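Local coordinates for Slr0280 protein (Synechocystis sp., PDB 5H3K), which is of unknown function but belongs to the phosphodiester glycosidase (NAGPA) family, and so may cleave phosphodiester-linked sugars, at residues A[310-315]-A[326-331]; A[351-354]-A[359-362]; A[369-374]-A[572-577]; A[497-502]-A[601-606]. All coordinates share one frame; numbering follows the deposited sequence.

Contact 1: residues A[310-315]-A[326-331]; sequences RPLMAN and VTIARD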
loop_
_atom_site.group_PDB
_atom_site.type_symbol
_atom_site.label_atom_id
_atom_site.label_comp_id
_atom_site.label_asym_id
_atom_site.label_seq_id
_atom_site.Cartn_x
_atom_site.Cartn_y
_atom_site.Cartn_z
ATOM N N ARG A 310 -8.923 4.626 6.667
ATOM C CA ARG A 310 -8.350 5.961 6.839
ATOM C C ARG A 310 -7.263 6.185 5.821
ATOM O O ARG A 310 -6.451 5.295 5.579
ATOM C CB ARG A 310 -7.710 6.116 8.225
ATOM C CG ARG A 310 -8.695 6.215 9.395
ATOM C CD ARG A 310 -9.523 7.498 9.328
ATOM N NE ARG A 310 -10.393 7.617 10.493
ATOM C CZ ARG A 310 -11.627 7.124 10.555
ATOM N NH1 ARG A 310 -12.146 6.478 9.517
ATOM N NH2 ARG A 310 -12.342 7.271 11.662
ATOM N N PRO A 311 -7.206 7.395 5.254
ATOM C CA PRO A 311 -6.008 7.755 4.495
ATOM C C PRO A 311 -4.838 7.908 5.453
ATOM O O PRO A 311 -5.011 8.393 6.583
ATOM C CB PRO A 311 -6.372 9.105 3.857
ATOM C CG PRO A 311 -7.449 9.673 4.720
ATOM C CD PRO A 311 -8.175 8.505 5.353
ATOM N N LEU A 312 -3.660 7.487 5.016
ATOM C CA LEU A 312 -2.483 7.506 5.860
ATOM C C LEU A 312 -1.384 8.212 5.111
ATOM O O LEU A 312 -1.092 7.856 3.961
ATOM C CB LEU A 312 -2.050 6.071 6.167
ATOM C CG LEU A 312 -3.074 5.160 6.852
ATOM C CD1 LEU A 312 -2.449 3.775 7.025
ATOM C CD2 LEU A 312 -3.473 5.740 8.198
ATOM N N MET A 313 -0.773 9.210 5.742
ATOM C CA MET A 313 0.342 9.927 5.137
ATOM C C MET A 313 1.663 9.364 5.604
ATOM O O MET A 313 1.780 8.921 6.745
ATOM C CB MET A 313 0.295 11.409 5.515
ATOM C CG MET A 313 -1.014 12.043 5.225
ATOM S SD MET A 313 -1.277 12.338 3.482
ATOM C CE MET A 313 -0.454 13.896 3.241
ATOM N N ALA A 314 2.654 9.391 4.711
ATOM C CA ALA A 314 4.014 8.914 4.997
ATOM C C ALA A 314 4.550 9.522 6.286
ATOM O O ALA A 314 5.138 8.833 7.129
ATOM C CB ALA A 314 4.941 9.259 3.850
ATOM N N ASN A 315 4.377 10.831 6.406
ATOM C CA ASN A 315 4.584 11.513 7.678
ATOM C C ASN A 315 3.222 11.695 8.350
ATOM O O ASN A 315 2.368 12.441 7.866
ATOM C CB ASN A 315 5.309 12.850 7.459
ATOM C CG ASN A 315 5.759 13.483 8.764
ATOM O OD1 ASN A 315 4.967 13.631 9.703
ATOM N ND2 ASN A 315 7.033 13.862 8.829
ATOM N N VAL A 326 4.828 -0.346 2.599
ATOM C CA VAL A 326 4.870 -1.377 3.626
ATOM C C VAL A 326 5.316 -0.798 4.976
ATOM O O VAL A 326 4.885 -1.271 6.031
ATOM C CB VAL A 326 5.731 -2.596 3.199
ATOM C CG1 VAL A 326 7.216 -2.300 3.422
ATOM C CG2 VAL A 326 5.294 -3.846 3.970
ATOM N N THR A 327 6.150 0.243 4.938
ATOM C CA THR A 327 6.576 0.958 6.149
ATOM C C THR A 327 5.429 1.787 6.721
ATOM O O THR A 327 5.220 1.815 7.948
ATOM C CB THR A 327 7.803 1.855 5.876
ATOM O OG1 THR A 327 8.889 1.027 5.429
ATOM C CG2 THR A 327 8.221 2.583 7.144
ATOM N N ILE A 328 4.679 2.455 5.843
ATOM C CA ILE A 328 3.477 3.159 6.282
ATOM C C ILE A 328 2.539 2.170 6.978
ATOM O O ILE A 328 2.066 2.438 8.080
ATOM C CB ILE A 328 2.741 3.846 5.099
ATOM C CG1 ILE A 328 3.635 4.932 4.467
ATOM C CG2 ILE A 328 1.402 4.423 5.561
ATOM C CD1 ILE A 328 3.041 5.580 3.193
ATOM N N ALA A 329 2.298 1.017 6.342
ATOM C CA ALA A 329 1.390 0.001 6.883
ATOM C C ALA A 329 1.844 -0.496 8.265
ATOM O O ALA A 329 1.044 -0.582 9.213
ATOM C CB ALA A 329 1.266 -1.189 5.902
ATOM N N ARG A 330 3.123 -0.833 8.383
ATOM C CA ARG A 330 3.657 -1.318 9.647
ATOM C C ARG A 330 3.624 -0.238 10.726
ATOM O O ARG A 330 3.118 -0.471 11.830
ATOM C CB ARG A 330 5.095 -1.844 9.475
ATOM C CG ARG A 330 5.199 -3.134 8.679
ATOM C CD ARG A 330 6.612 -3.337 8.167
ATOM N NE ARG A 330 6.724 -4.552 7.368
ATOM C CZ ARG A 330 7.781 -4.869 6.629
ATOM N NH1 ARG A 330 8.820 -4.047 6.551
ATOM N NH2 ARG A 330 7.780 -6.003 5.942
ATOM N N ASP A 331 4.179 0.935 10.424
ATOM C CA ASP A 331 4.333 1.967 11.446
ATOM C C ASP A 331 3.001 2.548 11.935
ATOM O O ASP A 331 2.875 2.933 13.095
ATOM C CB ASP A 331 5.300 3.075 10.977
ATOM C CG ASP A 331 6.752 2.573 10.792
ATOM O OD1 ASP A 331 7.034 1.363 10.985
ATOM O OD2 ASP A 331 7.615 3.408 10.435
#
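Ile-328, on the helix 325-331, reaches across to Leu-312 near the end of strand 307-313 and Ala-314 just beyond it, and all that passes between the two segments is apolar contact. The isoleucine divides its two branches between two partners. Its CG2 methyl lies 3.9 Å from CB of Leu-312, and the two side chains slide past one another in opposite directions. The longer branch, with CG1 anti to the carbonyl carbon (chi1 -63°), runs to where the strand gives way to a loop, and Ile-328 CD1 ends 3.9 Å from CA of Ala-314. Alanine suits that place because its small side chain lets the methyl settle close to the main chain, CB of Ala-314 being 4.2 Å from CD1 of Ile-328. An alanine in place of Ile-328 would lose both branches and is likely to open a gap between helix and strand, leaving Leu-312 without its partner on the helix. Polar contacts belong to the surroundings: Leu-312 and Ala-314 hydrogen-bond through their backbones with Ala-604 and Ser-602 of strand 600-609, while Ile-328 also touches Val-601. With no hydrogen bond crossing the contact, what these two segments share is apolar fit alone, a branched side chain against a leucine and a stretch of main chain.

Contact 2: residues A[351-354]-A[359-362]; sequences LGAV and NWRS
Val-354 and Ser-362 form an antiparallel hydrogen-bonded pair where the chain folds back on itself to make neighbouring strands, 354-356 and 359-362, of a mixed sheet. With Arg-361 and Ser-362 both facing Val-354, the three make a classic beta bulge. Val-354 N gives a nearly straight bond to Ser-362 O (2.8 Å, 165° at the hydrogen). In return, Val-354 O accepts twice: Ser-362 N, at 3.1 Å from Val-354 O, lies on a lone pair in the carbonyl plane, whereas Arg-361 N, at 2.8 Å from the same oxygen, makes a more bent bond of 135°. Serine suits its place by being short and polar. With OG anti to the backbone N (chi1 -170°), Ser-362 lays its hydroxyl 3.0 Å from Gly-352 O, and one water links Ser-362 OG to Gly-352 N; Asn-404 O is a further partner of this hydroxyl. Glycine at 352 accepts backbone angles at which a CB would be jammed against the preceding carbonyl. On the apolar side, Val-354 CG1 rests 4.0 Å from Arg-361 CB, while the guanidinium leads off to Asn-315 O. A single buried carbonyl thus serves two amides, which absorbs the extra residue of the bulge without leaving either N-H unpaired.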
loop_
_atom_site.group_PDB
_atom_site.type_symbol
_atom_site.label_atom_id
_atom_site.label_comp_id
_atom_site.label_asym_id
_atom_site.label_seq_id
_atom_site.Cartn_x
_atom_site.Cartn_y
_atom_site.Cartn_z
ATOM N N LEU A 351 -0.208 15.736 -4.400
ATOM C CA LEU A 351 -0.906 16.360 -5.523
ATOM C C LEU A 351 -2.305 15.745 -5.633
ATOM O O LEU A 351 -2.511 14.786 -6.383
ATOM C CB LEU A 351 -0.130 16.097 -6.815
ATOM C CG LEU A 351 1.303 16.655 -6.823
ATOM C CD1 LEU A 351 2.058 16.176 -8.047
ATOM C CD2 LEU A 351 1.248 18.188 -6.786
ATOM N N GLY A 352 -3.266 16.263 -4.872
ATOM C CA GLY A 352 -4.629 15.750 -4.929
ATOM C C GLY A 352 -5.225 15.567 -3.545
ATOM O O GLY A 352 -4.510 15.615 -2.541
ATOM N N ALA A 353 -6.521 15.275 -3.500
ATOM C CA ALA A 353 -7.277 15.322 -2.257
ATOM C C ALA A 353 -6.900 14.233 -1.261
ATOM O O ALA A 353 -6.770 13.065 -1.618
ATOM C CB ALA A 353 -8.769 15.253 -2.550
ATOM N N VAL A 354 -6.731 14.622 0.001
ATOM C CA VAL A 354 -6.573 13.647 1.082
ATOM C C VAL A 354 -7.258 14.239 2.296
ATOM O O VAL A 354 -6.862 15.314 2.758
ATOM C CB VAL A 354 -5.084 13.405 1.464
ATOM C CG1 VAL A 354 -4.998 12.442 2.636
ATOM C CG2 VAL A 354 -4.244 12.879 0.284
ATOM N N ASN A 359 -10.790 16.607 8.373
ATOM C CA ASN A 359 -9.521 17.331 8.375
ATOM C C ASN A 359 -8.798 17.157 7.033
ATOM O O ASN A 359 -8.393 16.047 6.666
ATOM C CB ASN A 359 -8.647 16.802 9.518
ATOM C CG ASN A 359 -7.339 17.548 9.642
ATOM O OD1 ASN A 359 -7.296 18.777 9.540
ATOM N ND2 ASN A 359 -6.254 16.805 9.853
ATOM N N TRP A 360 -8.622 18.254 6.303
ATOM C CA TRP A 360 -8.035 18.187 4.965
ATOM C C TRP A 360 -6.518 18.251 4.998
ATOM O O TRP A 360 -5.927 19.290 5.302
ATOM C CB TRP A 360 -8.609 19.300 4.084
ATOM C CG TRP A 360 -10.029 19.013 3.729
ATOM C CD1 TRP A 360 -11.117 19.136 4.543
ATOM C CD2 TRP A 360 -10.514 18.507 2.478
ATOM N NE1 TRP A 360 -12.256 18.744 3.869
ATOM C CE2 TRP A 360 -11.913 18.358 2.601
ATOM C CE3 TRP A 360 -9.900 18.160 1.271
ATOM C CZ2 TRP A 360 -12.714 17.880 1.548
ATOM C CZ3 TRP A 360 -10.696 17.696 0.229
ATOM C CH2 TRP A 360 -12.082 17.566 0.371
ATOM N N ARG A 361 -5.891 17.128 4.687
ATOM C CA ARG A 361 -4.437 17.042 4.667
ATOM C C ARG A 361 -3.887 17.606 3.355
ATOM O O ARG A 361 -2.796 18.176 3.326
ATOM C CB ARG A 361 -3.998 15.592 4.843
ATOM C CG ARG A 361 -4.482 14.934 6.139
ATOM C CD ARG A 361 -3.703 15.414 7.365
ATOM N NE ARG A 361 -2.248 15.292 7.221
ATOM C CZ ARG A 361 -1.523 14.255 7.649
ATOM N NH1 ARG A 361 -2.106 13.211 8.237
ATOM N NH2 ARG A 361 -0.202 14.252 7.478
ATOM N N SER A 362 -4.644 17.435 2.273
ATOM C CA SER A 362 -4.241 17.918 0.957
ATOM C C SER A 362 -5.491 18.172 0.124
ATOM O O SER A 362 -6.441 17.410 0.201
ATOM C CB SER A 362 -3.346 16.884 0.281
ATOM O OG SER A 362 -2.772 17.443 -0.893
HETATM O O HOH W 1 -3.216 18.567 -3.307
#

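Contact 3: residues A[369-374]-A[572-577]; sequences GAIAWN and NALNLD
Leu-574 extends from strand 572-576 onto the backbone of strand 369-373, and its course explains the whole contact. CB leaves the strand toward the other segment, and CG, anti to the backbone N (chi1 171°), carries the fork across to it. There the two methyls part. CD1 settles on the first peptide of the partner strand, 3.4 Å from Gly-369 C and 3.5 Å from Gly-369 O. CD2 moves one residue along, 3.7 Å from Ile-371 N, and meets the isoleucine side chain as well, with Leu-574 CD2 lying 4.0 Å from Ile-371 CG2. Gly-369 fits because a CB there would point at the leucine and stand only 2.9 Å from Leu-574 CD1, a clash. Ile-371 complements the fork with a branched side chain that turns toward it and also touches Ile-534 of strand 531-536. Ala-370 turns its methyl away, toward Leu-384. No hydrogen bond joins the segments; the strands find their backbone partners in their own sheets, as Ile-371 does with Met-499. The axes of the two strands pass 7.1 Å apart at 118°, consistent with two beta-sheets packed face to face at a steep angle, with aliphatic side chains filling the buried layer between them.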
loop_
_atom_site.group_PDB
_atom_site.type_symbol
_atom_site.label_atom_id
_atom_site.label_comp_id
_atom_site.label_asym_id
_atom_site.label_seq_id
_atom_site.Cartn_x
_atom_site.Cartn_y
_atom_site.Cartn_z
ATOM N N GLY A 369 -10.752 12.322 -10.346
ATOM C CA GLY A 369 -11.491 11.244 -9.713
ATOM C C GLY A 369 -11.139 11.092 -8.244
ATOM O O GLY A 369 -9.971 11.237 -7.858
ATOM N N ALA A 370 -12.150 10.809 -7.425
ATOM C CA ALA A 370 -11.983 10.679 -5.983
ATOM C C ALA A 370 -13.018 9.732 -5.407
ATOM O O ALA A 370 -14.111 9.566 -5.966
ATOM C CB ALA A 370 -12.074 12.062 -5.293
ATOM N N ILE A 371 -12.665 9.127 -4.279
ATOM C CA ILE A 371 -13.582 8.320 -3.475
ATOM C C ILE A 371 -13.733 8.963 -2.097
ATOM O O ILE A 371 -12.776 9.518 -1.564
ATOM C CB ILE A 371 -13.080 6.848 -3.352
ATOM C CG1 ILE A 371 -14.135 5.956 -2.690
ATOM C CG2 ILE A 371 -11.738 6.763 -2.601
ATOM C CD1 ILE A 371 -13.669 4.497 -2.496
ATOM N N ALA A 372 -14.929 8.910 -1.517
ATOM C CA ALA A 372 -15.111 9.381 -0.148
ATOM C C ALA A 372 -15.963 8.376 0.595
ATOM O O ALA A 372 -16.720 7.631 -0.028
ATOM C CB ALA A 372 -15.764 10.771 -0.128
ATOM N N TRP A 373 -15.845 8.345 1.917
ATOM C CA TRP A 373 -16.539 7.334 2.702
ATOM C C TRP A 373 -16.734 7.747 4.144
ATOM O O TRP A 373 -16.101 8.694 4.617
ATOM C CB TRP A 373 -15.770 5.998 2.661
ATOM C CG TRP A 373 -14.450 6.027 3.375
ATOM C CD1 TRP A 373 -14.219 5.713 4.681
ATOM C CD2 TRP A 373 -13.174 6.361 2.812
ATOM N NE1 TRP A 373 -12.888 5.851 4.975
ATOM C CE2 TRP A 373 -12.221 6.240 3.844
ATOM C CE3 TRP A 373 -12.747 6.758 1.536
ATOM C CZ2 TRP A 373 -10.863 6.496 3.645
ATOM C CZ3 TRP A 373 -11.394 7.021 1.338
ATOM C CH2 TRP A 373 -10.469 6.883 2.384
ATOM N N ASN A 374 -17.609 7.033 4.849
ATOM C CA ASN A 374 -17.757 7.245 6.288
ATOM C C ASN A 374 -17.531 5.932 7.041
ATOM O O ASN A 374 -17.262 4.889 6.423
ATOM C CB ASN A 374 -19.116 7.885 6.636
ATOM C CG ASN A 374 -20.319 7.017 6.214
ATOM O OD1 ASN A 374 -20.228 5.786 6.147
ATOM N ND2 ASN A 374 -21.456 7.666 5.937
ATOM N N ASN A 572 -18.126 0.760 -9.246
ATOM C CA ASN A 572 -17.455 2.059 -9.263
ATOM C C ASN A 572 -15.976 1.751 -9.061
ATOM O O ASN A 572 -15.663 0.861 -8.283
ATOM C CB ASN A 572 -17.940 2.945 -8.102
ATOM C CG ASN A 572 -19.407 3.339 -8.219
ATOM O OD1 ASN A 572 -19.867 3.776 -9.269
ATOM N ND2 ASN A 572 -20.135 3.208 -7.122
ATOM N N ALA A 573 -15.076 2.452 -9.755
ATOM C CA ALA A 573 -13.648 2.181 -9.663
ATOM C C ALA A 573 -12.841 3.446 -9.901
ATOM O O ALA A 573 -13.121 4.198 -10.836
ATOM C CB ALA A 573 -13.237 1.091 -10.681
ATOM N N LEU A 574 -11.842 3.662 -9.048
ATOM C CA LEU A 574 -10.952 4.812 -9.126
ATOM C C LEU A 574 -9.534 4.316 -9.329
ATOM O O LEU A 574 -9.029 3.494 -8.543
ATOM C CB LEU A 574 -11.028 5.623 -7.823
ATOM C CG LEU A 574 -10.000 6.741 -7.643
ATOM C CD1 LEU A 574 -10.270 7.840 -8.649
ATOM C CD2 LEU A 574 -10.106 7.273 -6.203
ATOM N N ASN A 575 -8.892 4.803 -10.387
ATOM C CA ASN A 575 -7.477 4.547 -10.604
ATOM C C ASN A 575 -6.676 5.287 -9.547
ATOM O O ASN A 575 -6.917 6.471 -9.303
ATOM C CB ASN A 575 -7.037 5.001 -11.993
ATOM C CG ASN A 575 -5.609 4.586 -12.306
ATOM O OD1 ASN A 575 -5.286 3.384 -12.330
ATOM N ND2 ASN A 575 -4.731 5.574 -12.510
ATOM N N LEU A 576 -5.769 4.577 -8.886
ATOM C CA LEU A 576 -4.868 5.188 -7.912
ATOM C C LEU A 576 -3.516 5.323 -8.601
ATOM O O LEU A 576 -3.364 4.909 -9.762
ATOM C CB LEU A 576 -4.771 4.306 -6.653
ATOM C CG LEU A 576 -6.081 4.127 -5.856
ATOM C CD1 LEU A 576 -5.957 3.091 -4.705
ATOM C CD2 LEU A 576 -6.585 5.458 -5.314
ATOM N N ASP A 577 -2.528 5.898 -7.920
ATOM C CA ASP A 577 -1.181 6.007 -8.491
ATOM C C ASP A 577 -0.633 4.602 -8.817
ATOM O O ASP A 577 -0.906 3.631 -8.108
ATOM C CB ASP A 577 -0.273 6.747 -7.494
ATOM C CG ASP A 577 1.098 7.099 -8.056
ATOM O OD1 ASP A 577 1.295 7.167 -9.299
ATOM O OD2 ASP A 577 2.001 7.345 -7.210
#

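Contact 4: residues A[497-502]-A[601-606]; sequences NGMGAG and VSNAIG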
loop_
_atom_site.group_PDB
_atom_site.type_symbol
_atom_site.label_atom_id
_atom_site.label_comp_id
_atom_site.label_asym_id
_atom_site.label_seq_id
_atom_site.Cartn_x
_atom_site.Cartn_y
_atom_site.Cartn_z
ATOM N N ASN A 497 -14.178 11.326 5.231
ATOM C CA ASN A 497 -12.910 10.760 4.772
ATOM C C ASN A 497 -12.892 10.665 3.261
ATOM O O ASN A 497 -13.909 10.382 2.634
ATOM C CB ASN A 497 -12.691 9.347 5.334
ATOM C CG ASN A 497 -12.975 9.255 6.811
ATOM O OD1 ASN A 497 -12.313 9.902 7.620
ATOM N ND2 ASN A 497 -13.954 8.421 7.182
ATOM N N GLY A 498 -11.736 10.901 2.656
ATOM C CA GLY A 498 -11.649 10.716 1.222
ATOM C C GLY A 498 -10.258 10.733 0.640
ATOM O O GLY A 498 -9.286 11.122 1.293
ATOM N N MET A 499 -10.176 10.320 -0.617
ATOM C CA MET A 499 -8.913 10.221 -1.321
ATOM C C MET A 499 -9.126 10.536 -2.794
ATOM O O MET A 499 -9.953 9.896 -3.467
ATOM C CB MET A 499 -8.346 8.801 -1.173
ATOM C CG MET A 499 -7.104 8.510 -2.025
ATOM S SD MET A 499 -5.680 9.506 -1.577
ATOM C CE MET A 499 -5.410 9.031 0.128
ATOM N N GLY A 500 -8.362 11.497 -3.309
ATOM C CA GLY A 500 -8.336 11.766 -4.734
ATOM C C GLY A 500 -7.174 11.058 -5.432
ATOM O O GLY A 500 -6.115 10.793 -4.838
ATOM N N ALA A 501 -7.381 10.718 -6.697
ATOM C CA ALA A 501 -6.307 10.216 -7.539
ATOM C C ALA A 501 -6.713 10.408 -8.968
ATOM O O ALA A 501 -6.701 11.536 -9.478
ATOM C CB ALA A 501 -5.963 8.746 -7.243
ATOM N N GLY A 502 -7.081 9.311 -9.619
ATOM C CA GLY A 502 -7.629 9.402 -10.956
ATOM C C GLY A 502 -6.817 8.684 -12.019
ATOM O O GLY A 502 -5.665 8.299 -11.803
ATOM N N VAL A 601 6.141 6.269 -1.264
ATOM C CA VAL A 601 4.932 6.973 -1.704
ATOM C C VAL A 601 4.524 8.019 -0.679
ATOM O O VAL A 601 4.941 7.966 0.475
ATOM C CB VAL A 601 3.744 5.999 -1.961
ATOM C CG1 VAL A 601 4.118 4.944 -3.008
ATOM C CG2 VAL A 601 3.316 5.311 -0.660
ATOM N N SER A 602 3.699 8.967 -1.097
ATOM C CA SER A 602 3.218 10.019 -0.194
ATOM C C SER A 602 2.123 9.549 0.765
ATOM O O SER A 602 2.073 9.949 1.937
ATOM C CB SER A 602 2.679 11.186 -1.019
ATOM O OG SER A 602 1.840 12.028 -0.222
ATOM N N ASN A 603 1.213 8.721 0.271
ATOM C CA ASN A 603 0.064 8.367 1.085
ATOM C C ASN A 603 -0.606 7.070 0.650
ATOM O O ASN A 603 -0.348 6.539 -0.442
ATOM C CB ASN A 603 -0.944 9.522 1.125
ATOM C CG ASN A 603 -1.405 9.960 -0.266
ATOM O OD1 ASN A 603 -2.258 9.317 -0.899
ATOM N ND2 ASN A 603 -0.882 11.084 -0.725
ATOM N N ALA A 604 -1.482 6.576 1.509
ATOM C CA ALA A 604 -2.094 5.276 1.301
ATOM C C ALA A 604 -3.534 5.295 1.777
ATOM O O ALA A 604 -3.969 6.227 2.461
ATOM C CB ALA A 604 -1.308 4.235 2.080
ATOM N N ILE A 605 -4.294 4.278 1.393
ATOM C CA ILE A 605 -5.565 4.028 2.057
ATOM C C ILE A 605 -5.333 2.832 2.962
ATOM O O ILE A 605 -4.905 1.775 2.493
ATOM C CB ILE A 605 -6.685 3.749 1.049
ATOM C CG1 ILE A 605 -6.977 5.005 0.216
ATOM C CG2 ILE A 605 -7.978 3.293 1.748
ATOM C CD1 ILE A 605 -7.893 4.743 -0.989
ATOM N N GLY A 606 -5.617 2.992 4.254
ATOM C CA GLY A 606 -5.402 1.934 5.233
ATOM C C GLY A 606 -6.722 1.381 5.752
ATOM O O GLY A 606 -7.710 2.105 5.879
#
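Met-499 lays its bent side chain over Asn-603 and Ile-605, bridging two packed beta-sheets: strand 497-500 belongs to one and strand 603-606 to the other, their axes 8.8 Å apart at 135°. Methionine suits the place because its flexible, unbranched chain can serve two unlike neighbours. Near its root it is purely apolar, with CG of Met-499 lying 4.0 Å from CD1 of Ile-605, the end of whose long branch comes up to it. Beyond CG, turns at chi2 (64°) and chi3 (61°) fold the thioether back to Asn-603, so that the end of the chain reaches a polar group. Asn-603 is buried, and both ends of its amide are engaged: OD1 accepts from Gly-341 N, and Asn-603 ND2 donates to the neighbouring hydroxyl, Ser-602 OG, at 2.9 Å, with the oxygen tilted out of the amide plane. A leucine in place of Asn-603 would probably leave the Gly-341 N-H without its acceptor and Ser-602 OG without its amide donor in a buried setting. Pro-311 and Val-354 also pack on Met-499. At the far end of the thioether, CE of Met-499 sits 3.3 Å from OD1 of Asn-603, with SD of Met-499 close behind at 3.5 Å from the same oxygen.

From the N terminus, contact 1 closes a short excursion from strand 307-313, through the brief strand 323-324, to helix 325-331, and contact 2 closes a still shorter turn between strands 354-356 and 359-362. These two are in series, both complete before the long-range contacts begin. Contacts 3 and 4 open at 369 and 497 and close at 577 and 606, so their segments alternate and the two loops cross. Strands 369-373 and 497-500 are neighbours in one sheet, which also takes in contact 2. Contact 4 joins this sheet to the one holding strands 307-313 and 600-609, where contact 1 lies, while contact 3 joins it to the eight-stranded sheet that includes 572-576.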